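Long-range contact in putative (Helicobacter pylori J99, PDB 4R7K), which is of unknown function but has the SRPBCC-type helix-grip fold, whose relatives commonly bind hydrophobic ligands in a cavity between sheet and long C-terminal helix: residues V50-V60 / L183-R191. Sequence-based numbering, arbitrary orientation.
Sequences VIVKGLDFNKV and LDGLVAYSR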
ATOM      1  N   VAL A  50       6.463   7.019 -14.443  1.00 19.14           N
ATOM      2  CA  VAL A  50       7.866   6.684 -14.210  1.00 19.97           C
ATOM      3  C   VAL A  50       8.711   7.320 -15.307  1.00 19.84           C
ATOM      4  O   VAL A  50       8.254   7.544 -16.419  1.00 19.51           O
ATOM      5  CB  VAL A  50       8.130   5.186 -14.154  1.00 21.90           C
ATOM      6  CG1 VAL A  50       7.501   4.574 -12.889  1.00 24.33           C
ATOM      7  CG2 VAL A  50       7.664   4.506 -15.413  1.00 22.18           C
ATOM      8  N   ILE A  51       9.966   7.609 -14.985  1.00 21.71           N
ATOM      9  CA  ILE A  51      10.903   8.131 -15.968  1.00 22.07           C
ATOM     10  C   ILE A  51      12.142   7.385 -15.636  1.00 22.48           C
ATOM     11  O   ILE A  51      12.647   7.483 -14.492  1.00 21.78           O
ATOM     12  CB  ILE A  51      11.103   9.633 -15.884  1.00 22.55           C
ATOM     13  CG1 ILE A  51       9.801  10.340 -16.329  1.00 23.15           C
ATOM     14  CG2 ILE A  51      12.249  10.067 -16.793  1.00 23.40           C
ATOM     15  CD1 ILE A  51       9.816  11.851 -16.129  1.00 23.83           C
ATOM     16  N   VAL A  52      12.609   6.615 -16.613  1.00 23.07           N
ATOM     17  CA  VAL A  52      13.733   5.720 -16.417  1.00 26.22           C
ATOM     18  C   VAL A  52      14.825   5.859 -17.475  1.00 27.82           C
ATOM     19  O   VAL A  52      14.567   5.899 -18.696  1.00 29.95           O
ATOM     20  CB  VAL A  52      13.252   4.256 -16.448  1.00 28.09           C
ATOM     21  CG1 VAL A  52      14.385   3.307 -16.036  1.00 31.75           C
ATOM     22  CG2 VAL A  52      12.054   4.077 -15.522  1.00 29.70           C
ATOM     23  N   LYS A  53      16.058   5.816 -16.988  1.00 28.36           N
ATOM     24  CA  LYS A  53      17.264   5.995 -17.800  1.00 30.60           C
ATOM     25  C   LYS A  53      17.687   4.675 -18.405  1.00 31.55           C
ATOM     26  O   LYS A  53      17.615   3.661 -17.750  1.00 31.22           O
ATOM     27  CB  LYS A  53      18.381   6.525 -16.883  1.00 31.96           C
ATOM     28  CG  LYS A  53      19.750   6.819 -17.510  1.00 36.36           C
ATOM     29  CD  LYS A  53      19.819   8.182 -18.142  1.00 38.07           C
ATOM     30  CE  LYS A  53      21.272   8.576 -18.402  1.00 43.00           C
ATOM     31  NZ  LYS A  53      21.349   9.899 -19.069  1.00 43.53           N
ATOM     32  N   GLY A  54      18.099   4.693 -19.675  1.00 32.52           N
ATOM     33  CA  GLY A  54      18.637   3.491 -20.347  1.00 35.34           C
ATOM     34  C   GLY A  54      17.613   2.452 -20.773  1.00 36.55           C
ATOM     35  O   GLY A  54      17.966   1.360 -21.174  1.00 39.21           O
ATOM     36  N   LEU A  55      16.342   2.791 -20.644  1.00 32.91           N
ATOM     37  CA  LEU A  55      15.240   1.904 -21.027  1.00 35.88           C
ATOM     38  C   LEU A  55      14.976   2.090 -22.526  1.00 35.90           C
ATOM     39  O   LEU A  55      14.987   3.220 -23.006  1.00 35.29           O
ATOM     40  CB  LEU A  55      13.997   2.316 -20.243  1.00 34.52           C
ATOM     41  CG  LEU A  55      12.793   1.402 -20.245  1.00 37.11           C
ATOM     42  CD1 LEU A  55      13.208   0.003 -19.808  1.00 40.08           C
ATOM     43  CD2 LEU A  55      11.723   1.986 -19.325  1.00 34.02           C
ATOM     44  N   ASP A  56      14.740   1.000 -23.256  1.00 33.22           N
ATOM     45  CA  ASP A  56      14.492   1.093 -24.686  1.00 31.89           C
ATOM     46  C   ASP A  56      13.006   1.353 -25.007  1.00 30.39           C
ATOM     47  O   ASP A  56      12.123   0.578 -24.628  1.00 27.50           O
ATOM     48  CB  ASP A  56      14.947  -0.183 -25.413  1.00 35.72           C
ATOM     49  CG  ASP A  56      14.849  -0.024 -26.898  1.00 38.15           C
ATOM     50  OD1 ASP A  56      15.614   0.799 -27.432  1.00 41.68           O
ATOM     51  OD2 ASP A  56      13.970  -0.641 -27.515  1.00 39.24           O
ATOM     52  N   PHE A  57      12.742   2.447 -25.709  1.00 26.80           N
ATOM     53  CA  PHE A  57      11.384   2.805 -26.109  1.00 26.14           C
ATOM     54  C   PHE A  57      10.678   1.662 -26.820  1.00 24.80           C
ATOM     55  O   PHE A  57       9.595   1.281 -26.436  1.00 22.79           O
ATOM     56  CB  PHE A  57      11.401   4.045 -27.002  1.00 24.31           C
ATOM     57  CG  PHE A  57      10.065   4.406 -27.612  1.00 24.47           C
ATOM     58  CD1 PHE A  57       9.141   5.157 -26.898  1.00 26.31           C
ATOM     59  CD2 PHE A  57       9.775   4.078 -28.927  1.00 27.51           C
ATOM     60  CE1 PHE A  57       7.933   5.516 -27.467  1.00 25.73           C
ATOM     61  CE2 PHE A  57       8.559   4.423 -29.502  1.00 28.03           C
ATOM     62  CZ  PHE A  57       7.638   5.150 -28.778  1.00 27.20           C
ATOM     63  N   ASN A  58      11.295   1.138 -27.872  1.00 25.60           N
ATOM     64  CA  ASN A  58      10.666   0.063 -28.659  1.00 26.24           C
ATOM     65  C   ASN A  58      10.256  -1.136 -27.826  1.00 26.38           C
ATOM     66  O   ASN A  58       9.175  -1.695 -28.012  1.00 25.68           O
ATOM     67  CB  ASN A  58      11.564  -0.325 -29.836  1.00 28.94           C
ATOM     68  CG  ASN A  58      11.408   0.637 -31.006  1.00 32.27           C
ATOM     69  OD1 ASN A  58      10.303   1.165 -31.254  1.00 34.08           O
ATOM     70  ND2 ASN A  58      12.477   0.859 -31.736  1.00 33.38           N
ATOM     71  N   LYS A  59      11.112  -1.519 -26.896  1.00 27.23           N
ATOM     72  CA  LYS A  59      10.847  -2.673 -26.058  1.00 28.51           C
ATOM     73  C   LYS A  59       9.661  -2.412 -25.136  1.00 25.86           C
ATOM     74  O   LYS A  59       8.831  -3.269 -24.920  1.00 24.70           O
ATOM     75  CB  LYS A  59      12.131  -3.047 -25.288  1.00 32.36           C
ATOM     76  CG  LYS A  59      12.140  -4.412 -24.612  1.00 34.85           C
ATOM     77  CD  LYS A  59      11.811  -5.595 -25.533  1.00 34.96           C
ATOM     78  CE  LYS A  59      12.784  -5.792 -26.669  1.00 34.53           C
ATOM     79  NZ  LYS A  59      12.408  -6.972 -27.502  1.00 33.55           N
ATOM     80  N   VAL A  60       9.571  -1.212 -24.609  1.00 26.29           N
ATOM     81  CA  VAL A  60       8.466  -0.867 -23.730  1.00 25.45           C
ATOM     82  C   VAL A  60       7.151  -0.921 -24.499  1.00 24.96           C
ATOM     83  O   VAL A  60       6.169  -1.508 -24.034  1.00 24.61           O
ATOM     84  CB  VAL A  60       8.694   0.517 -23.084  1.00 25.30           C
ATOM     85  CG1 VAL A  60       7.439   0.990 -22.360  1.00 25.67           C
ATOM     86  CG2 VAL A  60       9.882   0.460 -22.142  1.00 25.38           C
ATOM     87  N   LEU A 183       3.358  -0.251 -13.970  1.00 22.87           N
ATOM     88  CA  LEU A 183       4.519   0.483 -14.484  1.00 22.96           C
ATOM     89  C   LEU A 183       5.838  -0.109 -14.020  1.00 23.62           C
ATOM     90  O   LEU A 183       6.754  -0.262 -14.823  1.00 24.44           O
ATOM     91  CB  LEU A 183       4.495   1.971 -14.098  1.00 22.36           C
ATOM     92  CG  LEU A 183       3.326   2.825 -14.579  1.00 22.35           C
ATOM     93  CD1 LEU A 183       3.555   4.234 -14.151  1.00 22.70           C
ATOM     94  CD2 LEU A 183       3.220   2.813 -16.094  1.00 23.05           C
ATOM     95  N   ASP A 184       5.939  -0.471 -12.733  1.00 24.43           N
ATOM     96  CA  ASP A 184       7.202  -0.998 -12.224  1.00 25.67           C
ATOM     97  C   ASP A 184       7.503  -2.332 -12.904  1.00 25.65           C
ATOM     98  O   ASP A 184       8.662  -2.627 -13.213  1.00 23.76           O
ATOM     99  CB  ASP A 184       7.173  -1.146 -10.710  1.00 29.17           C
ATOM    100  CG  ASP A 184       7.133   0.217  -9.974  1.00 30.44           C
ATOM    101  OD1 ASP A 184       7.444   1.275 -10.566  1.00 29.33           O
ATOM    102  OD2 ASP A 184       6.801   0.196  -8.785  1.00 30.08           O
ATOM    103  N   GLY A 185       6.464  -3.127 -13.152  1.00 24.40           N
ATOM    104  CA  GLY A 185       6.636  -4.395 -13.808  1.00 25.34           C
ATOM    105  C   GLY A 185       7.066  -4.234 -15.255  1.00 23.63           C
ATOM    106  O   GLY A 185       7.972  -4.924 -15.732  1.00 26.09           O
ATOM    107  N   LEU A 186       6.412  -3.324 -15.947  1.00 22.67           N
ATOM    108  CA  LEU A 186       6.739  -3.025 -17.358  1.00 23.09           C
ATOM    109  C   LEU A 186       8.203  -2.607 -17.500  1.00 23.19           C
ATOM    110  O   LEU A 186       8.920  -3.049 -18.395  1.00 26.09           O
ATOM    111  CB  LEU A 186       5.775  -1.934 -17.846  1.00 22.46           C
ATOM    112  CG  LEU A 186       5.939  -1.381 -19.247  1.00 23.11           C
ATOM    113  CD1 LEU A 186       5.979  -2.490 -20.284  1.00 25.62           C
ATOM    114  CD2 LEU A 186       4.789  -0.447 -19.519  1.00 23.53           C
ATOM    115  N   VAL A 187       8.647  -1.756 -16.575  1.00 25.46           N
ATOM    116  CA  VAL A 187      10.027  -1.328 -16.524  1.00 26.20           C
ATOM    117  C   VAL A 187      10.982  -2.507 -16.270  1.00 25.83           C
ATOM    118  O   VAL A 187      11.920  -2.740 -17.053  1.00 29.09           O
ATOM    119  CB  VAL A 187      10.223  -0.271 -15.444  1.00 26.40           C
ATOM    120  CG1 VAL A 187      11.709  -0.039 -15.216  1.00 27.76           C
ATOM    121  CG2 VAL A 187       9.521   1.035 -15.848  1.00 26.08           C
ATOM    122  N   ALA A 188      10.713  -3.270 -15.219  1.00 27.06           N
ATOM    123  CA  ALA A 188      11.564  -4.408 -14.836  1.00 29.48           C
ATOM    124  C   ALA A 188      11.686  -5.431 -15.974  1.00 28.67           C
ATOM    125  O   ALA A 188      12.780  -5.938 -16.306  1.00 29.03           O
ATOM    126  CB  ALA A 188      10.983  -5.087 -13.593  1.00 30.66           C
ATOM    127  N   TYR A 189      10.567  -5.705 -16.608  1.00 27.35           N
ATOM    128  CA  TYR A 189      10.521  -6.666 -17.689  1.00 28.80           C
ATOM    129  C   TYR A 189      11.160  -6.147 -18.988  1.00 30.11           C
ATOM    130  O   TYR A 189      11.534  -6.946 -19.832  1.00 30.45           O
ATOM    131  CB  TYR A 189       9.073  -7.024 -17.959  1.00 28.35           C
ATOM    132  CG  TYR A 189       8.786  -8.245 -18.827  1.00 29.70           C
ATOM    133  CD1 TYR A 189       8.878  -9.536 -18.316  1.00 31.42           C
ATOM    134  CD2 TYR A 189       8.288  -8.085 -20.096  1.00 29.33           C
ATOM    135  CE1 TYR A 189       8.547 -10.648 -19.111  1.00 35.36           C
ATOM    136  CE2 TYR A 189       7.956  -9.160 -20.877  1.00 33.74           C
ATOM    137  CZ  TYR A 189       8.077 -10.432 -20.394  1.00 35.83           C
ATOM    138  OH  TYR A 189       7.712 -11.448 -21.226  1.00 42.13           O
ATOM    139  N   SER A 190      11.287  -4.829 -19.134  1.00 29.99           N
ATOM    140  CA  SER A 190      11.837  -4.245 -20.372  1.00 31.82           C
ATOM    141  C   SER A 190      13.330  -3.938 -20.278  1.00 36.68           C
ATOM    142  O   SER A 190      13.976  -3.726 -21.294  1.00 35.44           O
ATOM    143  CB  SER A 190      11.036  -3.006 -20.778  1.00 30.27           C
ATOM    144  OG  SER A 190       9.676  -3.356 -21.030  1.00 27.86           O
ATOM    145  N   ARG A 191      13.880  -3.948 -19.065  1.00 43.34           N
ATOM    146  CA  ARG A 191      15.312  -3.680 -18.850  1.00 51.05           C
ATOM    147  C   ARG A 191      16.209  -4.764 -19.430  1.00 56.07           C
ATOM    148  O   ARG A 191      15.800  -5.877 -19.777  1.00 56.94           O
ATOM    149  CB  ARG A 191      15.644  -3.545 -17.356  1.00 52.88           C
ATOM    150  CG  ARG A 191      15.107  -2.315 -16.662  1.00 52.78           C
ATOM    151  CD  ARG A 191      15.693  -2.248 -15.263  1.00 52.69           C
ATOM    152  NE  ARG A 191      15.133  -1.166 -14.466  1.00 58.39           N
ATOM    153  CZ  ARG A 191      15.555   0.099 -14.474  1.00 56.10           C
ATOM    154  NH1 ARG A 191      16.562   0.486 -15.258  1.00 53.69           N
ATOM    155  NH2 ARG A 191      14.956   0.988 -13.687  1.00 51.09           N
ATOM    156  OXT ARG A 191      17.406  -4.537 -19.554  1.00 70.86           O
TER
HETATM  157  O   HOH W   1      15.347  -1.666 -22.395  1.00 35.45           O
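Leu55 packs on Ser190, and Val50 on Val187, where the last turns of helix 174-190 lie against strand 44-53 and the start of helix 57-65. This fits the helix-grip arrangement of the SRPBCC family, in which a long C-terminal helix packs on an antiparallel sheet. Strand 50-53 and helix 183-190 run nearly parallel, 16° apart, their axes 10.0 Å apart at closest approach. Val50 sends its two methyls to different partners. Val50 CG1 rests near Leu183 CB, while Val50 CG2 reaches Val187 CG2 at 4.0 Å. The same Val187 methyl also touches Val52 CG2. On the other branch of Val52, the Arg191 guanidinium comes in obliquely, with NH2 3.3 Å from CG1. A chi1 of -168° sets Leu55 CG opposite the backbone N and brings Leu55 CD1 onto Ser190 CB at 3.8 Å. Val60 CG2 approaches Ser190 CB at 3.9 Å. Ser190 OG is buried but well satisfied: it donates to Leu186 O (2.8 Å) one turn back and is also hydrogen-bonded to His63 ND1. Asp56 OD2 caps helix 57-65 by accepting from Lys59 N. A water joins the two segments, accepting from Asp56 N at 2.9 Å and donating to Ser190 O at 2.7 Å.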